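Local atomic coordinates of cytochrome c552 (Thermochromatium tepidum, PDB entry 5ZE8), a protein that carries five covalently attached hemes at low potential and probably passes electrons along them in a thermophilic purple sulfur photosynthetic bacterium. Residues A[64-69]-A[81-86]; A[99-102]-A[107-110]; A[134-139]-A[228-233]; A[354-359]-A[406-411]. One frame throughout, in Å; residues are numbered along the deposited sequence.

Contact 1 (A[64-69]-A[81-86]); sequences STALSD and GDPTAE. With HEC (heme c), chain E.
Directly behind Ala-66 and Leu-67, the two residues that meet Pro-83, the backbone oxygen of Thr-65 is gripped twice: the N of Ser-68 and the N of Asp-69 each donate to it, both at 3.0 Å. The hydroxyl of the same threonine closes an ST turn by accepting from the N of Leu-67 at 3.1 Å, in a bent bond (139°). With the backbone curled tightly here, Ala-66 faces segment 81-86 and Leu-67 reaches it with its tip, and everything that crosses between the segments is apolar. Ala-66 CB lies 3.9 Å from Pro-83 CB. Leu-67 reaches farther: its CG sits anti to the carbonyl carbon (chi1 -60°), and the CD2 branch comes slantwise against the proline ring, 3.7 Å from Pro-83 CG. The same methyl brushes Thr-84 CG2 at 4.1 Å, toward the more open margin of the contact. Pro-83 occupies the second position of a type I turn from Asp-82 to Ala-85, closed by Ala-85 N donating to Asp-82 O at 3.2 Å, so its ring stands at the corner of the bend. Tyr-76 of helix 70-79 touches both Ala-66 and Pro-83 and backs the apolar patch. At the far end of 64-69, Asp-69 OD1 caps that helix through the N of Ile-71, while OD2 comes within 2.6 Å of propionate oxygen O2D of the heme in chain E. This is a surface contact between the loops entering and leaving an N-capped helix, with the capping aspartate at a heme propionate.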
# COMPACT_ATOMS: atom_id res chain seq x y z
N SER A 64 -5.72 9.18 -3.09
CA SER A 64 -4.35 9.30 -2.50
C SER A 64 -3.98 10.66 -2.01
O SER A 64 -2.99 10.77 -1.32
CB SER A 64 -3.35 8.89 -3.64
OG SER A 64 -3.38 9.73 -4.73
N THR A 65 -4.79 11.68 -2.32
CA THR A 65 -4.38 13.02 -1.95
C THR A 65 -4.83 13.31 -0.54
O THR A 65 -5.70 12.66 0.02
CB THR A 65 -4.87 14.13 -2.87
OG1 THR A 65 -6.24 14.36 -2.51
CG2 THR A 65 -4.74 13.80 -4.34
N ALA A 66 -4.23 14.38 0.01
CA ALA A 66 -4.64 14.87 1.29
C ALA A 66 -6.06 15.33 1.41
O ALA A 66 -6.59 15.39 2.53
CB ALA A 66 -3.68 15.93 1.70
N LEU A 67 -6.73 15.55 0.29
CA LEU A 67 -8.19 15.85 0.24
C LEU A 67 -9.02 14.63 0.44
O LEU A 67 -10.15 14.74 0.94
CB LEU A 67 -8.51 16.55 -1.08
CG LEU A 67 -7.75 17.89 -1.27
CD1 LEU A 67 -8.04 18.43 -2.63
CD2 LEU A 67 -8.15 18.86 -0.15
N SER A 68 -8.54 13.48 0.01
CA SER A 68 -9.40 12.27 -0.06
C SER A 68 -9.07 11.16 0.90
O SER A 68 -9.92 10.26 1.05
CB SER A 68 -9.40 11.63 -1.45
OG SER A 68 -9.93 12.49 -2.42
N ASP A 69 -7.89 11.15 1.47
CA ASP A 69 -7.54 10.13 2.43
C ASP A 69 -7.30 10.88 3.76
O ASP A 69 -6.32 11.62 3.89
CB ASP A 69 -6.22 9.46 2.02
CG ASP A 69 -5.72 8.50 3.06
OD1 ASP A 69 -6.33 8.36 4.09
OD2 ASP A 69 -4.65 7.91 2.85
N GLY A 81 1.23 21.32 5.26
CA GLY A 81 0.25 22.41 5.39
C GLY A 81 -1.00 22.17 4.63
O GLY A 81 -1.41 21.02 4.37
N ASP A 82 -1.72 23.24 4.32
CA ASP A 82 -3.06 23.13 3.72
C ASP A 82 -2.98 22.56 2.30
O ASP A 82 -2.32 23.14 1.45
CB ASP A 82 -3.64 24.52 3.66
CG ASP A 82 -5.08 24.57 3.30
OD1 ASP A 82 -5.64 23.72 2.55
OD2 ASP A 82 -5.74 25.55 3.83
N PRO A 83 -3.71 21.47 2.00
CA PRO A 83 -3.71 20.98 0.61
C PRO A 83 -4.50 21.81 -0.36
O PRO A 83 -4.46 21.53 -1.56
CB PRO A 83 -4.42 19.61 0.75
CG PRO A 83 -5.20 19.74 1.97
CD PRO A 83 -4.49 20.63 2.89
N THR A 84 -5.18 22.87 0.12
CA THR A 84 -5.90 23.80 -0.74
C THR A 84 -5.12 25.11 -0.94
O THR A 84 -5.68 26.04 -1.50
CB THR A 84 -7.24 24.17 -0.19
OG1 THR A 84 -7.04 24.73 1.09
CG2 THR A 84 -8.11 22.97 -0.11
N ALA A 85 -3.86 25.13 -0.57
CA ALA A 85 -3.00 26.33 -0.70
C ALA A 85 -1.92 26.13 -1.78
O ALA A 85 -1.25 25.08 -1.75
CB ALA A 85 -2.42 26.72 0.63
N GLU A 86 -1.67 27.16 -2.61
CA GLU A 86 -0.48 27.21 -3.46
C GLU A 86 0.76 27.58 -2.65
O GLU A 86 0.66 28.19 -1.55
CB GLU A 86 -0.66 28.21 -4.64
CG GLU A 86 0.45 28.17 -5.67
CD GLU A 86 0.66 26.79 -6.30
OE1 GLU A 86 1.46 26.00 -5.72
OE2 GLU A 86 0.04 26.56 -7.37
FE HEC E . 0.26 2.16 -5.43
CHA HEC E . -1.41 2.49 -2.47
CHB HEC E . -0.28 -1.22 -5.38
CHC HEC E . 1.61 1.93 -8.57
CHD HEC E . 1.26 5.47 -5.28
NA HEC E . -0.66 0.92 -4.18
C1A HEC E . -1.32 1.20 -3.00
C2A HEC E . -1.85 0.01 -2.39
C3A HEC E . -1.46 -1.00 -3.20
C4A HEC E . -0.82 -0.43 -4.36
CMA HEC E . -1.78 -2.49 -3.05
CAA HEC E . -2.53 -0.09 -1.07
CBA HEC E . -4.03 0.11 -1.23
CGA HEC E . -4.72 0.09 0.14
O1A HEC E . -4.36 0.86 1.06
O2A HEC E . -5.74 -0.63 0.34
NB HEC E . 0.60 0.61 -6.69
C1B HEC E . 0.38 -0.70 -6.49
C2B HEC E . 0.86 -1.45 -7.61
C3B HEC E . 1.39 -0.59 -8.50
C4B HEC E . 1.16 0.75 -7.94
CMB HEC E . 0.79 -2.97 -7.70
CAB HEC E . 1.93 -0.83 -9.86
CBB HEC E . 1.06 -1.63 -10.70
NC HEC E . 1.19 3.41 -6.66
C1C HEC E . 1.67 3.17 -7.88
C2C HEC E . 2.30 4.35 -8.52
C3C HEC E . 2.21 5.31 -7.58
C4C HEC E . 1.53 4.76 -6.42
CMC HEC E . 2.95 4.39 -9.90
CAC HEC E . 2.72 6.76 -7.61
CBC HEC E . 2.57 7.53 -8.77
ND HEC E . -0.01 3.61 -4.14
C1D HEC E . 0.49 4.91 -4.21
C2D HEC E . 0.05 5.69 -3.07
C3D HEC E . -0.71 4.89 -2.31
C4D HEC E . -0.75 3.58 -3.00
CMD HEC E . 0.45 7.10 -2.88
CAD HEC E . -1.35 5.28 -0.95
CBD HEC E . -2.38 6.37 -1.06
CGD HEC E . -3.02 6.62 0.30
O1D HEC E . -3.22 5.71 1.16
O2D HEC E . -3.36 7.82 0.55

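Contact 2 (A[99-102]-A[107-110]); sequences CLYC and AARD. With HEC (heme c), chain C.
Ala-108 presses its methyl into the junction between Leu-100 and Tyr-101, and here the packing is close. Its CB lies 3.6 Å from the backbone oxygen of Leu-100, and 4.1 Å from Leu-100 CB. Tyr-101 joins through CD1 of its ring. Although its CB points away from segment 107-110, CG lies anti to the carbonyl carbon (chi1 -57°), which swings the ring back until CD1 is 3.7 Å from Ala-108 CB, in an oblique approach. No hydrogen bond crosses; the small side chain of Ala-108 lets helix 105-109 come close to the turn before it. That turn belongs to a CXXCH heme-binding motif: Cys-99 SG is bonded to CAB and Cys-102 SG to CAC of the heme in chain C, each at 1.9 Å. Both thioethers lie on the side of the turn turned from Ala-108, so the heme and the second helix take opposite flanks of the same short helix. Leu-100 also meets Tyr-76 of helix 70-79. The packing gives out toward the end of segment 107-110. Arg-109 leads its extended chain away, to Thr-132 and the backbone oxygen of Ser-156, and Asp-110, partly exposed where the helix ends, forms a salt bridge with Arg-39 and a hydrogen bond with Tyr-121.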
# COMPACT_ATOMS: atom_id res chain seq x y z
N CYS A 99 5.76 14.57 -0.76
CA CYS A 99 4.57 13.73 -0.74
C CYS A 99 3.91 13.70 -2.10
O CYS A 99 3.30 12.72 -2.50
CB CYS A 99 3.59 14.23 0.29
SG CYS A 99 4.24 14.95 1.82
N LEU A 100 3.87 14.89 -2.78
CA LEU A 100 3.07 15.02 -3.98
C LEU A 100 3.61 14.17 -5.13
O LEU A 100 2.89 13.84 -6.06
CB LEU A 100 2.89 16.45 -4.35
CG LEU A 100 2.31 17.35 -3.29
CD1 LEU A 100 2.37 18.79 -3.75
CD2 LEU A 100 1.00 16.88 -2.73
N TYR A 101 4.93 13.86 -5.13
CA TYR A 101 5.51 13.07 -6.17
C TYR A 101 4.86 11.72 -6.31
O TYR A 101 4.85 11.13 -7.40
CB TYR A 101 7.03 12.94 -6.00
CG TYR A 101 7.84 14.23 -5.93
CD1 TYR A 101 7.63 15.23 -6.83
CD2 TYR A 101 8.80 14.36 -5.00
CE1 TYR A 101 8.35 16.40 -6.73
CE2 TYR A 101 9.59 15.49 -4.94
CZ TYR A 101 9.30 16.50 -5.82
OH TYR A 101 10.08 17.75 -5.77
N CYS A 102 4.35 11.22 -5.22
CA CYS A 102 3.69 9.87 -5.12
C CYS A 102 2.19 9.97 -4.92
O CYS A 102 1.46 9.20 -5.48
CB CYS A 102 4.24 8.97 -4.01
SG CYS A 102 6.09 8.80 -4.19
N ALA A 107 -0.11 16.97 -9.95
CA ALA A 107 0.15 18.29 -9.28
C ALA A 107 1.66 18.49 -9.21
O ALA A 107 2.12 19.54 -9.57
CB ALA A 107 -0.48 18.35 -7.91
N ALA A 108 2.42 17.45 -8.81
CA ALA A 108 3.85 17.61 -8.76
C ALA A 108 4.38 17.85 -10.18
O ALA A 108 5.27 18.67 -10.38
CB ALA A 108 4.41 16.37 -8.20
N ARG A 109 3.78 17.23 -11.20
CA ARG A 109 4.26 17.42 -12.59
C ARG A 109 4.07 18.87 -13.07
O ARG A 109 4.91 19.36 -13.86
CB ARG A 109 3.54 16.48 -13.53
CG ARG A 109 4.08 16.48 -14.94
CD ARG A 109 3.52 15.30 -15.60
NE ARG A 109 3.93 15.17 -16.98
CZ ARG A 109 3.65 14.12 -17.71
NH1 ARG A 109 2.95 13.10 -17.18
NH2 ARG A 109 4.10 14.13 -19.00
N ASP A 110 3.09 19.55 -12.51
CA ASP A 110 2.80 20.94 -12.82
C ASP A 110 3.38 21.91 -11.79
O ASP A 110 3.13 23.15 -11.85
CB ASP A 110 1.26 21.12 -12.91
CG ASP A 110 0.70 20.62 -14.18
OD1 ASP A 110 1.50 20.28 -15.11
OD2 ASP A 110 -0.56 20.44 -14.24
FE HEC C . 2.97 8.47 1.66
CHA HEC C . 0.85 5.90 2.53
CHB HEC C . 1.86 10.24 4.35
CHC HEC C . 5.24 10.86 1.05
CHD HEC C . 4.09 6.72 -1.00
NA HEC C . 1.70 8.19 3.14
C1A HEC C . 0.87 7.04 3.33
C2A HEC C . 0.19 7.10 4.59
C3A HEC C . 0.48 8.29 5.12
C4A HEC C . 1.41 8.94 4.24
CMA HEC C . 0.03 8.85 6.43
CAA HEC C . -0.80 6.13 5.11
CBA HEC C . -2.16 6.42 4.41
CGA HEC C . -3.31 5.53 4.74
O1A HEC C . -4.51 5.74 4.30
O2A HEC C . -3.18 4.50 5.47
NB HEC C . 3.38 10.28 2.53
C1B HEC C . 2.78 10.84 3.55
C2B HEC C . 3.29 12.17 3.72
C3B HEC C . 4.31 12.39 2.85
C4B HEC C . 4.37 11.12 2.08
CMB HEC C . 2.80 13.10 4.77
CAB HEC C . 5.21 13.53 2.66
CBB HEC C . 5.77 14.11 3.82
NC HEC C . 4.40 8.73 0.31
C1C HEC C . 5.34 9.78 0.21
C2C HEC C . 6.25 9.58 -0.86
C3C HEC C . 5.88 8.42 -1.50
C4C HEC C . 4.72 7.92 -0.75
CMC HEC C . 7.32 10.53 -1.26
CAC HEC C . 6.48 7.77 -2.67
CBC HEC C . 7.88 7.51 -2.57
ND HEC C . 2.52 6.74 0.89
C1D HEC C . 3.03 6.16 -0.22
C2D HEC C . 2.48 4.86 -0.47
C3D HEC C . 1.65 4.60 0.53
C4D HEC C . 1.66 5.78 1.39
CMD HEC C . 2.88 3.96 -1.59
CAD HEC C . 0.79 3.34 0.72
CBD HEC C . 1.59 2.46 1.63
CGD HEC C . 0.87 1.17 2.02
O1D HEC C . -0.13 0.78 1.48
O2D HEC C . 1.32 0.49 3.01

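Contact 3 (A[134-139]-A[228-233]); sequences KTYNGI and CHDQRD. With HEC (heme c), chain E.
Asp-230 and Gln-231, which meet Ile-139, come straight after the last residues of a CXXCH heme-binding motif. In that motif Cys-228 SG is bonded to CAC of the heme in chain E. His-229 NE2 binds the iron atom FE of this heme at 2.1 Å, with His-61 as the other protein ligand. Ile-139 lays its CG1 arm against the carboxylate: CD1 is 3.2 Å from Asp-230 OD2, and also 3.6 Å from Gln-231 CB, which it meets crosswise. The arm gets there because CG1 is tucked between the backbone N and the carbonyl carbon (chi1 60°). Replacing Ile-139 with an alanine would probably open a gap beside Asp-230 and Gln-231, leaving the carboxylate freer to turn. Between the segments, the polar links run through water. One water is 2.6 Å from Tyr-136 OH, in the plane of the ring, and donates weakly to Asp-230 OD2; a second accepts from Ile-139 N at 3.2 Å and likewise gives OD2 a weak bond. The Tyr-136 ring is itself backed on one face by Gly-138 N, 3.5 Å above its centre. The isoleucine methyl offers OD2 no hydrogen bond, so across the contact its polar needs are met, weakly, by two waters, probably leaving a soft link.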
# COMPACT_ATOMS: atom_id res chain seq x y z
N LYS A 134 7.00 6.43 -18.59
CA LYS A 134 7.62 5.82 -19.77
C LYS A 134 8.82 4.92 -19.47
O LYS A 134 8.82 3.76 -19.87
CB LYS A 134 7.96 6.83 -20.82
CG LYS A 134 8.44 6.20 -22.09
CD LYS A 134 8.72 7.26 -23.12
CE LYS A 134 9.22 6.64 -24.39
NZ LYS A 134 9.55 7.77 -25.29
N THR A 135 9.78 5.43 -18.71
CA THR A 135 11.02 4.65 -18.47
C THR A 135 11.40 4.83 -17.01
O THR A 135 11.58 5.95 -16.56
CB THR A 135 12.14 5.17 -19.35
OG1 THR A 135 11.73 5.18 -20.74
CG2 THR A 135 13.41 4.38 -19.16
N TYR A 136 11.51 3.73 -16.32
CA TYR A 136 11.91 3.77 -14.93
C TYR A 136 13.42 3.86 -14.75
O TYR A 136 14.16 2.99 -15.21
CB TYR A 136 11.43 2.56 -14.22
CG TYR A 136 11.72 2.50 -12.71
CD1 TYR A 136 11.45 3.53 -11.89
CD2 TYR A 136 12.33 1.38 -12.15
CE1 TYR A 136 11.71 3.47 -10.54
CE2 TYR A 136 12.61 1.31 -10.79
CZ TYR A 136 12.29 2.39 -9.98
OH TYR A 136 12.63 2.32 -8.63
N ASN A 137 13.85 4.95 -14.13
CA ASN A 137 15.32 5.28 -13.92
C ASN A 137 15.89 4.80 -12.60
O ASN A 137 17.09 4.93 -12.40
CB ASN A 137 15.57 6.74 -14.13
CG ASN A 137 15.22 7.15 -15.54
OD1 ASN A 137 15.60 6.46 -16.48
ND2 ASN A 137 14.49 8.23 -15.68
N GLY A 138 15.06 4.31 -11.70
CA GLY A 138 15.39 3.99 -10.35
C GLY A 138 15.25 5.16 -9.44
O GLY A 138 15.25 6.34 -9.84
N ILE A 139 15.10 4.88 -8.16
CA ILE A 139 14.95 5.93 -7.20
C ILE A 139 16.23 6.64 -6.79
O ILE A 139 16.16 7.71 -6.19
CB ILE A 139 14.10 5.48 -5.97
CG1 ILE A 139 14.70 4.33 -5.27
CG2 ILE A 139 12.64 5.16 -6.44
CD1 ILE A 139 14.18 4.11 -3.88
N CYS A 228 7.01 4.79 -6.79
CA CYS A 228 6.18 5.13 -5.61
C CYS A 228 6.23 4.15 -4.52
O CYS A 228 5.88 4.54 -3.37
CB CYS A 228 4.72 5.32 -6.05
SG CYS A 228 4.60 6.60 -7.33
N HIS A 229 6.60 2.90 -4.80
CA HIS A 229 6.54 1.83 -3.81
C HIS A 229 7.86 1.21 -3.40
O HIS A 229 7.85 0.31 -2.50
CB HIS A 229 5.64 0.76 -4.40
CG HIS A 229 4.17 1.10 -4.25
ND1 HIS A 229 3.52 0.90 -3.04
CD2 HIS A 229 3.25 1.52 -5.16
CE1 HIS A 229 2.23 1.24 -3.25
NE2 HIS A 229 2.07 1.65 -4.51
N ASP A 230 8.99 1.62 -3.99
CA ASP A 230 10.32 0.92 -3.69
C ASP A 230 10.74 1.27 -2.28
O ASP A 230 10.89 0.37 -1.40
CB ASP A 230 11.36 1.26 -4.74
CG ASP A 230 12.70 0.73 -4.46
OD1 ASP A 230 12.89 -0.05 -3.58
OD2 ASP A 230 13.66 1.24 -5.07
N GLN A 231 10.86 2.57 -2.01
CA GLN A 231 11.49 2.98 -0.73
C GLN A 231 11.13 4.41 -0.44
O GLN A 231 10.87 5.15 -1.37
CB GLN A 231 13.01 2.76 -0.77
CG GLN A 231 13.70 2.85 0.57
CD GLN A 231 15.11 2.23 0.67
OE1 GLN A 231 15.44 1.21 0.06
NE2 GLN A 231 15.93 2.85 1.51
N ARG A 232 11.02 4.75 0.85
CA ARG A 232 11.08 6.14 1.22
C ARG A 232 11.81 6.23 2.48
O ARG A 232 11.54 5.44 3.40
CB ARG A 232 9.64 6.68 1.36
CG ARG A 232 9.62 8.02 2.12
CD ARG A 232 8.28 8.70 2.16
NE ARG A 232 8.36 9.93 2.98
CZ ARG A 232 7.50 10.24 3.96
NH1 ARG A 232 7.70 11.38 4.60
NH2 ARG A 232 6.51 9.44 4.35
N ASP A 233 12.76 7.20 2.54
CA ASP A 233 13.62 7.35 3.72
C ASP A 233 13.30 8.64 4.41
O ASP A 233 12.72 9.57 3.84
CB ASP A 233 15.07 7.43 3.32
CG ASP A 233 15.65 6.14 2.79
OD1 ASP A 233 15.04 5.07 2.80
OD2 ASP A 233 16.84 6.22 2.34
FE HEC E . 0.26 2.16 -5.43
CHA HEC E . -1.41 2.49 -2.47
CHB HEC E . -0.28 -1.22 -5.38
CHC HEC E . 1.61 1.93 -8.57
CHD HEC E . 1.26 5.47 -5.28
NA HEC E . -0.66 0.92 -4.18
C1A HEC E . -1.32 1.20 -3.00
C2A HEC E . -1.85 0.01 -2.39
C3A HEC E . -1.46 -1.00 -3.20
C4A HEC E . -0.82 -0.43 -4.36
CMA HEC E . -1.78 -2.49 -3.05
CAA HEC E . -2.53 -0.09 -1.07
CBA HEC E . -4.03 0.11 -1.23
CGA HEC E . -4.72 0.09 0.14
O1A HEC E . -4.36 0.86 1.06
O2A HEC E . -5.74 -0.63 0.34
NB HEC E . 0.60 0.61 -6.69
C1B HEC E . 0.38 -0.70 -6.49
C2B HEC E . 0.86 -1.45 -7.61
C3B HEC E . 1.39 -0.59 -8.50
C4B HEC E . 1.16 0.75 -7.94
CMB HEC E . 0.79 -2.97 -7.70
CAB HEC E . 1.93 -0.83 -9.86
CBB HEC E . 1.06 -1.63 -10.70
NC HEC E . 1.19 3.41 -6.66
C1C HEC E . 1.67 3.17 -7.88
C2C HEC E . 2.30 4.35 -8.52
C3C HEC E . 2.21 5.31 -7.58
C4C HEC E . 1.53 4.76 -6.42
CMC HEC E . 2.95 4.39 -9.90
CAC HEC E . 2.72 6.76 -7.61
CBC HEC E . 2.57 7.53 -8.77
ND HEC E . -0.01 3.61 -4.14
C1D HEC E . 0.49 4.91 -4.21
C2D HEC E . 0.05 5.69 -3.07
C3D HEC E . -0.71 4.89 -2.31
C4D HEC E . -0.75 3.58 -3.00
CMD HEC E . 0.45 7.10 -2.88
CAD HEC E . -1.35 5.28 -0.95
CBD HEC E . -2.38 6.37 -1.06
CGD HEC E . -3.02 6.62 0.30
O1D HEC E . -3.22 5.71 1.16
O2D HEC E . -3.36 7.82 0.55
O HOH W 1 13.42 0.04 -7.73
O HOH W 2 15.73 1.80 -7.76

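Contact 4 (A[354-359]-A[406-411]); sequences YGLADD and LLWPSL
Trp-408 crosses to Tyr-354 and Leu-356 with its indole edge, and the side chain is easily followed outward. CB points toward strand 351-357, and CG lies anti to the carbonyl carbon (chi1 -70°), which carries the ring system over to the strand. CB and CG themselves meet nothing of 354-359; the contact begins at the nitrogen. NE1 gives its hydrogen to a water at 3.0 Å, and that water in turn accepts from Tyr-354 N at 2.8 Å, so the indole is tied to the strand backbone through one oxygen receiving two N-H groups. Next to it, Tyr-354 O lies near the indole plane, at the edge: it is 3.5 Å from NE1, 3.8 Å from CE2 and 3.6 Å from CZ2. The carbonyl oxygen points at this edge, roughly at CE2, with NE1 and CZ2 to either side of it. At the tip, CH2 reaches Leu-356 CD1 at 4.3 Å, a looser apolar touch, also at the ring edge. The phenol of Tyr-354 goes elsewhere, its OH bonding to the backbone oxygen of Pro-239, so it is this residue's backbone that serves the tryptophan. Trp-408 is the N-cap residue of helix 409-414, and Leu-411 N bonds weakly back to its O at 2.9 Å. The contact therefore joins the start of this helix, just after strand 397-405, to strand 351-357, which runs antiparallel between 320-328 and 371-375. Tyr-351 of the same strand also packs on Trp-408, while Leu-411 turns to Phe-75 of helix 70-79.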
# COMPACT_ATOMS: atom_id res chain seq x y z
N TYR A 354 7.31 -2.58 12.73
CA TYR A 354 8.60 -1.90 12.49
C TYR A 354 8.66 -0.68 13.39
O TYR A 354 7.65 -0.00 13.61
CB TYR A 354 8.65 -1.49 11.04
CG TYR A 354 9.93 -0.75 10.62
CD1 TYR A 354 11.17 -1.31 10.82
CD2 TYR A 354 9.86 0.50 9.97
CE1 TYR A 354 12.33 -0.61 10.42
CE2 TYR A 354 10.98 1.18 9.58
CZ TYR A 354 12.19 0.64 9.80
OH TYR A 354 13.34 1.33 9.40
N GLY A 355 9.81 -0.40 13.97
CA GLY A 355 9.97 0.87 14.69
C GLY A 355 11.27 1.51 14.17
O GLY A 355 12.12 0.82 13.48
N LEU A 356 11.38 2.81 14.49
CA LEU A 356 12.63 3.53 14.26
C LEU A 356 13.20 3.98 15.60
O LEU A 356 12.49 4.02 16.64
CB LEU A 356 12.39 4.72 13.36
CG LEU A 356 11.63 4.34 12.07
CD1 LEU A 356 10.20 4.80 12.14
CD2 LEU A 356 12.30 4.98 10.91
N ALA A 357 14.48 4.30 15.55
CA ALA A 357 15.21 4.52 16.78
C ALA A 357 16.17 5.66 16.66
O ALA A 357 16.45 6.13 15.57
CB ALA A 357 15.96 3.25 17.12
N ASP A 358 16.62 6.12 17.82
CA ASP A 358 17.68 7.18 17.91
C ASP A 358 19.03 6.50 18.02
O ASP A 358 19.10 5.28 17.93
CB ASP A 358 17.39 8.17 19.05
CG ASP A 358 17.49 7.57 20.45
OD1 ASP A 358 17.66 6.32 20.65
OD2 ASP A 358 17.34 8.40 21.41
N ASP A 359 20.11 7.26 18.27
CA ASP A 359 21.45 6.61 18.31
C ASP A 359 21.58 5.64 19.45
O ASP A 359 22.36 4.69 19.38
CB ASP A 359 22.56 7.65 18.39
CG ASP A 359 22.74 8.43 17.12
OD1 ASP A 359 22.26 7.97 16.05
OD2 ASP A 359 23.43 9.48 17.18
N LEU A 406 -3.94 -0.24 10.36
CA LEU A 406 -3.33 0.81 9.54
C LEU A 406 -2.31 1.69 10.26
O LEU A 406 -1.38 2.18 9.63
CB LEU A 406 -4.41 1.70 8.95
CG LEU A 406 -5.29 1.00 7.88
CD1 LEU A 406 -6.45 1.98 7.53
CD2 LEU A 406 -4.57 0.67 6.59
N LEU A 407 -2.50 1.88 11.57
CA LEU A 407 -1.68 2.78 12.37
C LEU A 407 -1.24 2.18 13.67
O LEU A 407 -1.93 1.36 14.22
CB LEU A 407 -2.46 4.05 12.67
CG LEU A 407 -2.92 4.90 11.48
CD1 LEU A 407 -3.90 5.99 11.97
CD2 LEU A 407 -1.69 5.49 10.84
N TRP A 408 -0.11 2.61 14.18
CA TRP A 408 0.33 2.22 15.50
C TRP A 408 -0.67 2.60 16.56
O TRP A 408 -1.33 3.61 16.44
CB TRP A 408 1.63 2.97 15.87
CG TRP A 408 2.90 2.59 15.12
CD1 TRP A 408 3.26 1.36 14.71
CD2 TRP A 408 3.94 3.48 14.70
NE1 TRP A 408 4.48 1.39 14.05
CE2 TRP A 408 4.94 2.68 14.06
CE3 TRP A 408 4.13 4.88 14.81
CZ2 TRP A 408 6.06 3.20 13.50
CZ3 TRP A 408 5.27 5.40 14.24
CH2 TRP A 408 6.19 4.56 13.54
N PRO A 409 -0.65 1.86 17.68
CA PRO A 409 -1.64 2.15 18.76
C PRO A 409 -1.48 3.56 19.34
O PRO A 409 -2.48 4.18 19.60
CB PRO A 409 -1.38 1.05 19.76
CG PRO A 409 -0.08 0.47 19.45
CD PRO A 409 0.14 0.66 17.96
N SER A 410 -0.25 4.04 19.46
CA SER A 410 0.06 5.41 19.87
C SER A 410 -0.69 6.41 19.01
O SER A 410 -1.26 7.39 19.50
CB SER A 410 1.56 5.74 19.87
OG SER A 410 2.19 5.63 18.57
N LEU A 411 -0.71 6.16 17.72
CA LEU A 411 -1.37 7.10 16.82
C LEU A 411 -2.88 7.01 16.86
O LEU A 411 -3.60 8.05 16.77
CB LEU A 411 -0.91 6.86 15.36
CG LEU A 411 0.56 7.17 15.07
CD1 LEU A 411 0.94 6.64 13.72
CD2 LEU A 411 0.88 8.65 15.14
O HOH W 3 5.02 -0.96 12.24

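How the contacts relate
Contact 1 lies at the surface and contact 3 is partly buried, whereas contacts 2 and 4 are buried. Helix 70-79 is common ground: residues of contacts 1, 2 and 4 all lean on it. Contacts 1 and 3 share the heme of chain E, at a propionate in one and at the iron and a thioether in the other, while contact 2 holds the heme of chain C. Contacts 2 and 3 meet directly, Cys-102 SG lying 3.9 Å from Cys-228 CA, so two heme-binding motifs adjoin. Across the segments, contacts 1 and 2 are purely packed; contacts 3 and 4 add bridging water, the latter within the beta-rich part of the chain.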